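Local coordinates for protein probable dipeptidase (Pseudomonas aeruginosa, PDB 3B40) that is probably a metal-dependent dipeptidase of the membrane dipeptidase (M19) family, built on a TIM-barrel fold, at residues Glu337-Ile342 with Ala380-Arg385; Gln263-Pro268 with Ser357-Asp362; Arg201-Gly206 with Ala224-Pro229; Ser174-Pro179 with Val211-Thr216. The protein carries 11 engineered substitutions. All blocks are in the same frame, centred on the assembly; numbering follows the deposited sequence.

Interaction 1. Residues Glu337-Ile342 with Ala380-Arg385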
loop_
_atom_site.group_PDB
_atom_site.type_symbol
_atom_site.label_atom_id
_atom_site.label_comp_id
_atom_site.label_asym_id
_atom_site.label_seq_id
_atom_site.Cartn_x
_atom_site.Cartn_y
_atom_site.Cartn_z
ATOM N N GLU A 337 8.029 -8.981 -13.793
ATOM C CA GLU A 337 7.602 -7.570 -13.751
ATOM C C GLU A 337 7.852 -6.906 -12.401
ATOM O O GLU A 337 8.316 -5.771 -12.331
ATOM C CB GLU A 337 6.128 -7.475 -14.112
ATOM C CG GLU A 337 5.864 -7.697 -15.609
ATOM C CD GLU A 337 5.611 -9.137 -16.008
ATOM O OE1 GLU A 337 5.748 -10.059 -15.177
ATOM O OE2 GLU A 337 5.245 -9.342 -17.192
ATOM N N LEU A 338 7.553 -7.624 -11.325
ATOM C CA LEU A 338 7.830 -7.096 -10.019
ATOM C C LEU A 338 9.310 -6.732 -9.886
ATOM O O LEU A 338 9.638 -5.657 -9.392
ATOM C CB LEU A 338 7.415 -8.085 -8.914
ATOM C CG LEU A 338 7.733 -7.552 -7.515
ATOM C CD1 LEU A 338 7.145 -6.153 -7.232
ATOM C CD2 LEU A 338 7.338 -8.564 -6.431
ATOM N N VAL A 339 10.198 -7.617 -10.309
ATOM C CA VAL A 339 11.636 -7.320 -10.153
ATOM C C VAL A 339 12.175 -6.323 -11.201
ATOM O O VAL A 339 13.125 -5.583 -10.928
ATOM C CB VAL A 339 12.464 -8.611 -10.034
ATOM C CG1 VAL A 339 13.991 -8.320 -10.001
ATOM C CG2 VAL A 339 12.037 -9.324 -8.752
ATOM N N ASP A 340 11.587 -6.307 -12.393
ATOM C CA ASP A 340 11.853 -5.200 -13.355
ATOM C C ASP A 340 11.615 -3.856 -12.658
ATOM O O ASP A 340 12.439 -2.937 -12.746
ATOM C CB ASP A 340 10.903 -5.293 -14.521
ATOM C CG ASP A 340 11.266 -6.376 -15.513
ATOM O OD1 ASP A 340 12.361 -6.986 -15.439
ATOM O OD2 ASP A 340 10.420 -6.611 -16.401
ATOM N N ALA A 341 10.479 -3.756 -11.955
ATOM C CA ALA A 341 10.134 -2.543 -11.218
ATOM C C ALA A 341 11.156 -2.276 -10.122
ATOM O O ALA A 341 11.609 -1.135 -9.946
ATOM C CB ALA A 341 8.736 -2.639 -10.661
ATOM N N ILE A 342 11.556 -3.313 -9.388
ATOM C CA ILE A 342 12.623 -3.145 -8.392
ATOM C C ILE A 342 13.927 -2.647 -9.051
ATOM O O ILE A 342 14.540 -1.694 -8.567
ATOM C CB ILE A 342 12.858 -4.453 -7.573
ATOM C CG1 ILE A 342 11.571 -4.788 -6.755
ATOM C CG2 ILE A 342 14.106 -4.327 -6.695
ATOM C CD1 ILE A 342 11.612 -6.102 -5.961
ATOM N N ALA A 380 14.088 -15.510 -4.711
ATOM C CA ALA A 380 14.652 -16.357 -5.769
ATOM C C ALA A 380 14.850 -15.599 -7.093
ATOM O O ALA A 380 15.859 -15.797 -7.783
ATOM C CB ALA A 380 13.773 -17.552 -5.995
ATOM N N GLU A 381 13.873 -14.767 -7.459
ATOM C CA GLU A 381 13.998 -13.888 -8.648
ATOM C C GLU A 381 15.101 -12.842 -8.461
ATOM O O GLU A 381 15.843 -12.571 -9.401
ATOM C CB GLU A 381 12.671 -13.228 -9.012
ATOM C CG GLU A 381 12.665 -12.416 -10.339
ATOM C CD GLU A 381 13.045 -13.207 -11.587
ATOM O OE1 GLU A 381 12.812 -14.437 -11.638
ATOM O OE2 GLU A 381 13.575 -12.584 -12.541
ATOM N N LEU A 382 15.175 -12.233 -7.271
ATOM C CA LEU A 382 16.291 -11.339 -6.901
ATOM C C LEU A 382 17.675 -12.008 -6.989
ATOM O O LEU A 382 18.614 -11.469 -7.598
ATOM C CB LEU A 382 16.077 -10.727 -5.514
ATOM C CG LEU A 382 14.916 -9.736 -5.365
ATOM C CD1 LEU A 382 14.535 -9.535 -3.875
ATOM C CD2 LEU A 382 15.275 -8.443 -6.092
ATOM N N ILE A 383 17.813 -13.182 -6.391
ATOM C CA ILE A 383 19.060 -13.957 -6.550
ATOM C C ILE A 383 19.421 -14.121 -8.049
ATOM O O ILE A 383 20.526 -13.803 -8.492
ATOM C CB ILE A 383 18.944 -15.340 -5.853
ATOM C CG1 ILE A 383 18.923 -15.163 -4.331
ATOM C CG2 ILE A 383 20.095 -16.246 -6.245
ATOM C CD1 ILE A 383 18.391 -16.384 -3.562
ATOM N N THR A 384 18.447 -14.566 -8.824
ATOM C CA THR A 384 18.612 -14.828 -10.249
ATOM C C THR A 384 19.116 -13.588 -11.019
ATOM O O THR A 384 19.927 -13.700 -11.948
ATOM C CB THR A 384 17.280 -15.365 -10.802
ATOM O OG1 THR A 384 16.975 -16.593 -10.119
ATOM C CG2 THR A 384 17.326 -15.608 -12.309
ATOM N N ARG A 385 18.664 -12.407 -10.617
ATOM C CA ARG A 385 19.105 -11.197 -11.298
ATOM C C ARG A 385 20.435 -10.670 -10.838
ATOM O O ARG A 385 20.947 -9.719 -11.425
ATOM C CB ARG A 385 18.074 -10.105 -11.182
ATOM C CG ARG A 385 16.831 -10.552 -11.815
ATOM C CD ARG A 385 16.242 -9.506 -12.689
ATOM N NE ARG A 385 14.906 -9.945 -13.004
ATOM C CZ ARG A 385 13.974 -9.169 -13.510
ATOM N NH1 ARG A 385 14.221 -7.880 -13.740
ATOM N NH2 ARG A 385 12.802 -9.685 -13.760
#
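V339 lays its CG1 methyl over one face of the R385 guanidinium, offset toward the rim, 3.5 Å from R385 NE. V339 CG1 is anti to the backbone N (chi1 175°), which turns CG2 to the other partner. CG2 meets E381 CG at 3.5 Å, so the valine fills the angle between the two charged chains. The R385 guanidinium lies between two carboxylates. On one side, R385 NE gives E381 OE2 a nearly straight bond of 3.0 Å in the guanidinium plane, and R385 NH2 reaches the same oxygen. On the other, R385 NH1 makes a salt bridge of 2.7 Å to D340 OD1, met on the anti side. The D340 carboxylate is turned 59° from the guanidinium, and the bond from R385 NH2 to D340 OD1 is weak. D343 also binds R385 NH1, while E381 OE1 is held by Y7. Apart from the charges, V339 CG1 and I342 CG2 pack against L382 CD2. The short helix axes cross at -57°, 10.2 Å apart. Helix 335-349 is thus joined to helix 375-385. L338, A341 and I342 of helix 335-349 pack on V264 of strand 261-265, and L382 packs on helix 389-409.

Interaction 2. Residues Gln263-Pro268 with Ser357-Asp362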
loop_
_atom_site.group_PDB
_atom_site.type_symbol
_atom_site.label_atom_id
_atom_site.label_comp_id
_atom_site.label_asym_id
_atom_site.label_seq_id
_atom_site.Cartn_x
_atom_site.Cartn_y
_atom_site.Cartn_z
ATOM N N GLN A 263 8.752 1.538 -1.532
ATOM C CA GLN A 263 8.475 0.115 -1.316
ATOM C C GLN A 263 7.672 -0.366 -2.520
ATOM O O GLN A 263 6.469 -0.128 -2.605
ATOM C CB GLN A 263 7.740 -0.101 0.015
ATOM C CG GLN A 263 8.530 0.397 1.249
ATOM C CD GLN A 263 9.435 -0.666 1.888
ATOM O OE1 GLN A 263 10.553 -0.364 2.306
ATOM N NE2 GLN A 263 8.948 -1.897 1.975
ATOM N N VAL A 264 8.352 -1.053 -3.431
ATOM C CA VAL A 264 7.794 -1.446 -4.734
ATOM C C VAL A 264 6.737 -2.519 -4.595
ATOM O O VAL A 264 6.999 -3.592 -4.042
ATOM C CB VAL A 264 8.901 -1.949 -5.705
ATOM C CG1 VAL A 264 8.291 -2.418 -7.038
ATOM C CG2 VAL A 264 9.958 -0.841 -5.957
ATOM N N VAL A 265 5.558 -2.257 -5.147
ATOM C CA VAL A 265 4.392 -3.049 -4.831
ATOM C C VAL A 265 4.093 -4.126 -5.890
ATOM O O VAL A 265 4.064 -3.838 -7.087
ATOM C CB VAL A 265 3.132 -2.145 -4.600
ATOM C CG1 VAL A 265 2.711 -1.442 -5.895
ATOM C CG2 VAL A 265 1.981 -2.947 -4.056
ATOM N N GLY A 266 3.807 -5.342 -5.415
ATOM C CA GLY A 266 3.374 -6.449 -6.285
ATOM C C GLY A 266 1.909 -6.330 -6.698
ATOM O O GLY A 266 1.104 -7.244 -6.443
ATOM N N PHE A 267 1.549 -5.194 -7.295
ATOM C CA PHE A 267 0.181 -4.992 -7.775
ATOM C C PHE A 267 0.169 -5.158 -9.297
ATOM O O PHE A 267 0.753 -4.329 -10.029
ATOM C CB PHE A 267 -0.412 -3.642 -7.338
ATOM C CG PHE A 267 -1.902 -3.580 -7.490
ATOM C CD1 PHE A 267 -2.739 -3.801 -6.399
ATOM C CD2 PHE A 267 -2.474 -3.345 -8.731
ATOM C CE1 PHE A 267 -4.110 -3.784 -6.544
ATOM C CE2 PHE A 267 -3.854 -3.314 -8.889
ATOM C CZ PHE A 267 -4.677 -3.537 -7.790
ATOM N N PRO A 268 -0.393 -6.284 -9.774
ATOM C CA PRO A 268 -0.160 -6.677 -11.177
ATOM C C PRO A 268 -0.403 -5.564 -12.216
ATOM O O PRO A 268 0.474 -5.303 -13.053
ATOM C CB PRO A 268 -1.092 -7.884 -11.387
ATOM C CG PRO A 268 -1.789 -8.120 -10.137
ATOM C CD PRO A 268 -1.177 -7.297 -9.043
ATOM N N SER A 357 6.614 -4.504 -1.226
ATOM C CA SER A 357 5.287 -4.563 -0.590
ATOM C C SER A 357 4.384 -5.358 -1.504
ATOM O O SER A 357 4.684 -5.474 -2.677
ATOM C CB SER A 357 4.724 -3.185 -0.316
ATOM O OG SER A 357 4.495 -2.444 -1.498
ATOM N N SER A 358 3.300 -5.907 -0.966
ATOM C CA SER A 358 2.375 -6.760 -1.739
ATOM C C SER A 358 1.050 -6.157 -2.184
ATOM O O SER A 358 0.556 -6.438 -3.305
ATOM C CB SER A 358 2.035 -7.993 -0.912
ATOM O OG SER A 358 1.499 -7.648 0.351
ATOM N N ASP A 359 0.494 -5.323 -1.319
ATOM C CA ASP A 359 -0.915 -4.888 -1.403
ATOM C C ASP A 359 -1.823 -6.108 -1.207
ATOM O O ASP A 359 -2.950 -6.132 -1.689
ATOM C CB ASP A 359 -1.234 -4.180 -2.713
ATOM C CG ASP A 359 -2.057 -2.876 -2.508
ATOM O OD1 ASP A 359 -2.641 -2.644 -1.413
ATOM O OD2 ASP A 359 -2.126 -2.083 -3.481
ATOM N N PHE A 360 -1.331 -7.086 -0.448
ATOM C CA PHE A 360 -2.130 -8.266 -0.151
ATOM C C PHE A 360 -3.456 -7.833 0.483
ATOM O O PHE A 360 -3.511 -6.847 1.211
ATOM C CB PHE A 360 -1.371 -9.279 0.741
ATOM C CG PHE A 360 -0.359 -10.173 -0.009
ATOM C CD1 PHE A 360 -0.576 -10.576 -1.331
ATOM C CD2 PHE A 360 0.809 -10.588 0.630
ATOM C CE1 PHE A 360 0.346 -11.370 -2.002
ATOM C CE2 PHE A 360 1.734 -11.389 -0.023
ATOM C CZ PHE A 360 1.515 -11.768 -1.354
ATOM N N ASN A 361 -4.511 -8.606 0.224
ATOM C CA ASN A 361 -5.885 -8.339 0.717
ATOM C C ASN A 361 -6.528 -7.047 0.185
ATOM O O ASN A 361 -7.616 -6.695 0.611
ATOM C CB ASN A 361 -6.016 -8.413 2.263
ATOM C CG ASN A 361 -5.754 -9.808 2.832
ATOM O OD1 ASN A 361 -6.013 -10.855 2.191
ATOM N ND2 ASN A 361 -5.232 -9.835 4.045
ATOM N N ASP A 362 -5.874 -6.345 -0.742
ATOM C CA ASP A 362 -6.563 -5.296 -1.482
ATOM C C ASP A 362 -6.225 -5.423 -2.968
ATOM O O ASP A 362 -6.098 -4.428 -3.651
ATOM C CB ASP A 362 -6.276 -3.887 -0.907
ATOM C CG ASP A 362 -7.300 -2.813 -1.378
ATOM O OD1 ASP A 362 -8.454 -3.142 -1.718
ATOM O OD2 ASP A 362 -6.940 -1.611 -1.410
#
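V265 and S357 stand side by side in a parallel bridge, with both side chains on the same face of the sheet. S357 OG sits between its backbone N and carbonyl carbon (chi1 64°), which brings it to 3.4 Å from V265 CB. The hydroxyl is hydrogen-bonded to S233 O and also lies 3.2 Å from Q263 O. V265 CG2, anti to its backbone N, lies beside the carbonyl carbon and meets D359 CB at 3.7 Å. Two backbone bonds fix the pairing: S357 N to V264 O, 3.0 Å, and G266 N to S357 O, 2.9 Å. G266 then centres an inverse gamma turn, and the chain leaves the strand. F267 brings its ring against the D359-D362 turn. Its CD1 comes within 3.4 Å of D359 OD2, with ring and carboxylate planes 59° apart, and D362 O approaches the ring edge at CE1, 3.6 Å away. Segment 357-362 folds into a type II beta turn from D359 to D362. S358 OG accepts from F360 N in an ST turn and is also bonded to D26. The contact joins the C-terminal ends of strands 261-265 and 354-357 in the parallel barrel sheet. H234 of strand 230-235 touches V265, S357 and D359, and D26 and S27 of strand 25-29 touch S357.

Interaction 3. Residues Arg201-Gly206 with Ala224-Pro229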
loop_
_atom_site.group_PDB
_atom_site.type_symbol
_atom_site.label_atom_id
_atom_site.label_comp_id
_atom_site.label_asym_id
_atom_site.label_seq_id
_atom_site.Cartn_x
_atom_site.Cartn_y
_atom_site.Cartn_z
ATOM N N ARG A 201 2.877 18.191 12.273
ATOM C CA ARG A 201 2.440 17.381 13.421
ATOM C C ARG A 201 3.004 15.973 13.381
ATOM O O ARG A 201 3.444 15.467 14.403
ATOM C CB ARG A 201 0.907 17.358 13.566
ATOM C CG ARG A 201 0.365 16.605 14.804
ATOM C CD ARG A 201 0.839 17.185 16.136
ATOM N NE ARG A 201 0.553 18.605 16.240
ATOM C CZ ARG A 201 -0.627 19.116 16.572
ATOM N NH1 ARG A 201 -1.666 18.309 16.847
ATOM N NH2 ARG A 201 -0.764 20.449 16.611
ATOM N N LEU A 202 3.029 15.367 12.193
ATOM C CA LEU A 202 3.588 14.009 12.018
ATOM C C LEU A 202 5.096 13.980 12.275
ATOM O O LEU A 202 5.635 13.031 12.894
ATOM C CB LEU A 202 3.280 13.498 10.591
ATOM C CG LEU A 202 1.777 13.182 10.431
ATOM C CD1 LEU A 202 1.375 12.961 8.992
ATOM C CD2 LEU A 202 1.311 12.000 11.301
ATOM N N ASN A 203 5.788 15.006 11.772
ATOM C CA ASN A 203 7.224 15.126 12.050
ATOM C C ASN A 203 7.457 15.164 13.568
ATOM O O ASN A 203 8.341 14.438 14.078
ATOM C CB ASN A 203 7.817 16.402 11.427
ATOM C CG ASN A 203 8.121 16.290 9.933
ATOM O OD1 ASN A 203 8.466 17.300 9.326
ATOM N ND2 ASN A 203 7.983 15.095 9.330
ATOM N N ASP A 204 6.683 16.008 14.278
ATOM C CA ASP A 204 6.793 16.190 15.732
ATOM C C ASP A 204 6.511 14.896 16.483
ATOM O O ASP A 204 7.174 14.585 17.463
ATOM C CB ASP A 204 5.800 17.258 16.266
ATOM C CG ASP A 204 6.169 18.671 15.850
ATOM O OD1 ASP A 204 7.325 18.870 15.431
ATOM O OD2 ASP A 204 5.286 19.584 15.880
ATOM N N LEU A 205 5.474 14.184 16.054
ATOM C CA LEU A 205 5.107 12.911 16.636
ATOM C C LEU A 205 6.071 11.752 16.338
ATOM O O LEU A 205 5.986 10.713 16.976
ATOM C CB LEU A 205 3.688 12.541 16.189
ATOM C CG LEU A 205 2.565 13.327 16.847
ATOM C CD1 LEU A 205 1.247 12.999 16.191
ATOM C CD2 LEU A 205 2.506 13.065 18.373
ATOM N N GLY A 206 6.981 11.920 15.380
ATOM C CA GLY A 206 7.854 10.803 14.977
ATOM C C GLY A 206 7.098 9.690 14.253
ATOM O O GLY A 206 7.376 8.496 14.450
ATOM N N ALA A 224 8.691 19.179 0.418
ATOM C CA ALA A 224 9.143 20.530 0.788
ATOM C C ALA A 224 8.948 20.829 2.281
ATOM O O ALA A 224 9.684 21.611 2.856
ATOM C CB ALA A 224 8.436 21.590 -0.076
ATOM N N LEU A 225 7.969 20.183 2.905
ATOM C CA LEU A 225 7.592 20.500 4.258
ATOM C C LEU A 225 8.155 19.530 5.303
ATOM O O LEU A 225 8.310 19.921 6.469
ATOM C CB LEU A 225 6.064 20.572 4.355
ATOM C CG LEU A 225 5.387 21.752 3.663
ATOM C CD1 LEU A 225 3.869 21.573 3.724
ATOM C CD2 LEU A 225 5.795 23.052 4.301
ATOM N N SER A 226 8.480 18.288 4.906
ATOM C CA SER A 226 8.957 17.300 5.900
ATOM C C SER A 226 10.426 17.478 6.334
ATOM O O SER A 226 11.303 17.607 5.504
ATOM C CB SER A 226 8.745 15.881 5.391
ATOM O OG SER A 226 9.142 14.934 6.382
ATOM N N ARG A 227 10.693 17.470 7.640
ATOM C CA ARG A 227 12.091 17.455 8.100
ATOM C C ARG A 227 12.659 16.025 8.277
ATOM O O ARG A 227 13.816 15.852 8.700
ATOM C CB ARG A 227 12.250 18.259 9.382
ATOM C CG ARG A 227 11.567 17.656 10.586
ATOM C CD ARG A 227 11.860 18.463 11.869
ATOM N NE ARG A 227 11.289 17.805 13.051
ATOM C CZ ARG A 227 10.168 18.202 13.660
ATOM N NH1 ARG A 227 9.509 19.262 13.206
ATOM N NH2 ARG A 227 9.721 17.550 14.738
ATOM N N ALA A 228 11.859 15.023 7.929
ATOM C CA ALA A 228 12.178 13.619 8.216
ATOM C C ALA A 228 11.960 12.760 6.977
ATOM O O ALA A 228 11.195 13.183 6.093
ATOM C CB ALA A 228 11.302 13.103 9.367
ATOM N N PRO A 229 12.661 11.594 6.879
ATOM C CA PRO A 229 12.420 10.650 5.765
ATOM C C PRO A 229 10.948 10.369 5.504
ATOM O O PRO A 229 10.143 10.276 6.437
ATOM C CB PRO A 229 13.172 9.381 6.198
ATOM C CG PRO A 229 14.384 9.993 7.030
ATOM C CD PRO A 229 13.747 11.122 7.772
HETATM O O HOH W 1 8.911 19.820 10.471
#
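The N203 and R227 side chains run antiparallel past one another, the amide and guanidinium planes 59° apart. N203 CB lies 3.7 Å above the centre of the R227 guanidinium and covers one face. With CG anti to its carbonyl carbon (chi1 -80°), N203 puts its amide against S226 and R227. Its OD1 takes R227 N at 2.8 Å in an almost straight bond, the donor standing above the carbonyl plane. Its ND2 gives S226 OG a bond of 3.2 Å, close to the amide plane. R227 runs extended from CG to NE and passes over N203 CB to reach D204. There it crosses D204 at about a right angle. R227 NH1 and NH2 grip D204 OD1 end-on, and the shorter bond, from NH2, is 2.8 Å and uses the anti lone pair. A water donates to N203 OD1 and accepts a weak bond from R227 NH1. E200 and the carbonyl of R410 also bind the guanidinium. The contact joins the C-terminal end of helix 193-205 to the loop after helix 216-225. Its chemistry is polar: one amide holds a backbone N-H and a side-chain hydroxyl of the loop, and a guanidinium shared by two acids probably eases the closeness of D204 and E200.

Interaction 4. Residues Ser174-Pro179 with Val211-Thr216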
loop_
_atom_site.group_PDB
_atom_site.type_symbol
_atom_site.label_atom_id
_atom_site.label_comp_id
_atom_site.label_asym_id
_atom_site.label_seq_id
_atom_site.Cartn_x
_atom_site.Cartn_y
_atom_site.Cartn_z
ATOM N N SER A 174 -5.953 13.173 -4.055
ATOM C CA SER A 174 -5.529 11.830 -4.377
ATOM C C SER A 174 -4.976 11.789 -5.812
ATOM O O SER A 174 -5.308 12.635 -6.633
ATOM C CB SER A 174 -6.699 10.860 -4.200
ATOM O OG SER A 174 -6.379 9.563 -4.697
ATOM N N SER A 175 -4.139 10.808 -6.110
ATOM C CA SER A 175 -3.754 10.557 -7.498
ATOM C C SER A 175 -4.928 9.940 -8.279
ATOM O O SER A 175 -4.925 9.903 -9.515
ATOM C CB SER A 175 -2.521 9.657 -7.549
ATOM O OG SER A 175 -2.765 8.343 -7.009
ATOM N N ARG A 176 -5.937 9.457 -7.549
ATOM C CA ARG A 176 -7.096 8.795 -8.167
ATOM C C ARG A 176 -8.373 9.409 -7.646
ATOM O O ARG A 176 -9.056 8.794 -6.802
ATOM C CB ARG A 176 -7.064 7.291 -7.885
ATOM C CG ARG A 176 -6.018 6.551 -8.730
ATOM C CD ARG A 176 -6.108 5.051 -8.480
ATOM N NE ARG A 176 -5.617 4.690 -7.144
ATOM C CZ ARG A 176 -5.520 3.438 -6.691
ATOM N NH1 ARG A 176 -5.054 3.207 -5.458
ATOM N NH2 ARG A 176 -5.898 2.417 -7.470
ATOM N N PRO A 177 -8.693 10.627 -8.124
ATOM C CA PRO A 177 -9.979 11.234 -7.778
ATOM C C PRO A 177 -11.117 10.347 -8.300
ATOM O O PRO A 177 -11.032 9.797 -9.423
ATOM C CB PRO A 177 -9.966 12.619 -8.496
ATOM C CG PRO A 177 -8.815 12.622 -9.434
ATOM C CD PRO A 177 -7.891 11.455 -9.063
ATOM N N LEU A 178 -12.139 10.155 -7.473
ATOM C CA LEU A 178 -13.292 9.376 -7.925
ATOM C C LEU A 178 -14.495 10.214 -8.331
ATOM O O LEU A 178 -15.057 10.954 -7.500
ATOM C CB LEU A 178 -13.785 8.441 -6.840
ATOM C CG LEU A 178 -13.012 7.189 -6.488
ATOM C CD1 LEU A 178 -13.985 6.308 -5.676
ATOM C CD2 LEU A 178 -12.512 6.493 -7.761
ATOM N N PRO A 179 -14.961 10.020 -9.574
ATOM C CA PRO A 179 -16.135 10.744 -10.049
ATOM C C PRO A 179 -17.411 10.355 -9.290
ATOM O O PRO A 179 -18.315 11.168 -9.164
ATOM C CB PRO A 179 -16.220 10.356 -11.517
ATOM C CG PRO A 179 -15.546 9.049 -11.619
ATOM C CD PRO A 179 -14.430 9.095 -10.592
ATOM N N VAL A 211 3.555 8.549 1.280
ATOM C CA VAL A 211 3.053 9.285 0.151
ATOM C C VAL A 211 2.379 8.428 -0.933
ATOM O O VAL A 211 1.884 8.980 -1.900
ATOM C CB VAL A 211 4.146 10.210 -0.492
ATOM C CG1 VAL A 211 4.724 11.155 0.576
ATOM C CG2 VAL A 211 5.231 9.370 -1.137
ATOM N N SER A 212 2.339 7.106 -0.776
ATOM C CA SER A 212 1.634 6.267 -1.764
ATOM C C SER A 212 0.160 6.689 -1.774
ATOM O O SER A 212 -0.391 6.904 -0.704
ATOM C CB SER A 212 1.759 4.774 -1.426
ATOM O OG SER A 212 3.055 4.294 -1.758
ATOM N N GLN A 213 -0.429 6.841 -2.976
ATOM C CA GLN A 213 -1.856 7.187 -3.202
ATOM C C GLN A 213 -2.131 8.708 -3.343
ATOM O O GLN A 213 -3.167 9.116 -3.870
ATOM C CB GLN A 213 -2.790 6.577 -2.141
ATOM C CG GLN A 213 -2.707 5.015 -1.896
ATOM C CD GLN A 213 -3.751 4.184 -2.603
ATOM O OE1 GLN A 213 -4.609 4.709 -3.317
ATOM N NE2 GLN A 213 -3.697 2.833 -2.395
ATOM N N MET A 214 -1.213 9.527 -2.829
ATOM C CA MET A 214 -1.311 10.983 -2.842
ATOM C C MET A 214 -1.057 11.523 -4.256
ATOM O O MET A 214 -0.238 10.979 -4.978
ATOM C CB MET A 214 -0.240 11.564 -1.891
ATOM C CG MET A 214 -0.549 11.331 -0.376
ATOM S SD MET A 214 0.641 12.034 0.823
ATOM C CE MET A 214 0.207 13.757 0.845
ATOM N N SER A 215 -1.729 12.612 -4.634
ATOM C CA SER A 215 -1.461 13.303 -5.898
ATOM C C SER A 215 0.015 13.765 -5.962
ATOM O O SER A 215 0.722 13.834 -4.922
ATOM C CB SER A 215 -2.416 14.500 -6.058
ATOM O OG SER A 215 -1.931 15.600 -5.330
ATOM N N THR A 216 0.485 14.060 -7.165
ATOM C CA THR A 216 1.856 14.544 -7.364
ATOM C C THR A 216 2.157 15.847 -6.653
ATOM O O THR A 216 3.206 15.972 -6.016
ATOM C CB THR A 216 2.205 14.654 -8.853
ATOM O OG1 THR A 216 2.211 13.319 -9.390
ATOM C CG2 THR A 216 3.624 15.283 -9.051
HETATM O O HOH W 2 -4.835 6.771 -5.263
HETATM O O HOH W 3 -0.208 8.205 -5.822
#
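R176 and Q213 clasp a water between two loops, and this water has four polar partners. It donates to Q213 OE1 at 2.8 Å and to S174 OG, and accepts from R176 NE at 2.9 Å and from S175 OG. The loops follow strands 160-162 and 208-210 of the TIM-barrel fold. They meet through a single backbone bridge, S174 with M214. S175 N gives Q213 O a bond of 3.0 Å that is practically straight. S174 OG accepts from R176 N at 2.9 Å, an ST turn, and is also bonded to Y165 O. The arginine chain bends at chi3 (-71°) and Q213 bends at chi2, which brings their ends together obliquely. Guanidinium and amide planes are 31° apart. Q213 NE2 is bonded to H234 NE2 of strand 230-235, so the amide has partners at both ends. S215 stands at the N-cap of helix 216-225, its OG bonded to A218 N, and its CB packs 3.5 Å from S174 O. A second water donates to S175 OG at 2.8 Å and to M214 O. R176 NH1 itself donates to Q213 OE1 over 2.7 Å, with the oxygen near the guanidinium plane and the nitrogen above the amide plane.

From the N terminus, interaction 4 opens first at 174-179, after strand 160-162. Helix 193-205 then brings in 201-206, the start of interaction 3. After strand 208-210, segment 211-216 closes interaction 4. Segment 224-229, at the end of helix 216-225, closes interaction 3. These two cross, their centres 20 Å apart, without touching. Later, 263-268 opens interaction 2 and 337-342 opens interaction 1. Segment 357-362 closes interaction 2 and 380-385 closes interaction 1. They cross too, and touch where helix 335-349 meets strand 261-265. Interaction 2 joins two neighbouring barrel strands and the loops after them; interaction 4 joins two such loops. Interaction 1 packs two helices. Interaction 3 ties a helix end to a loop.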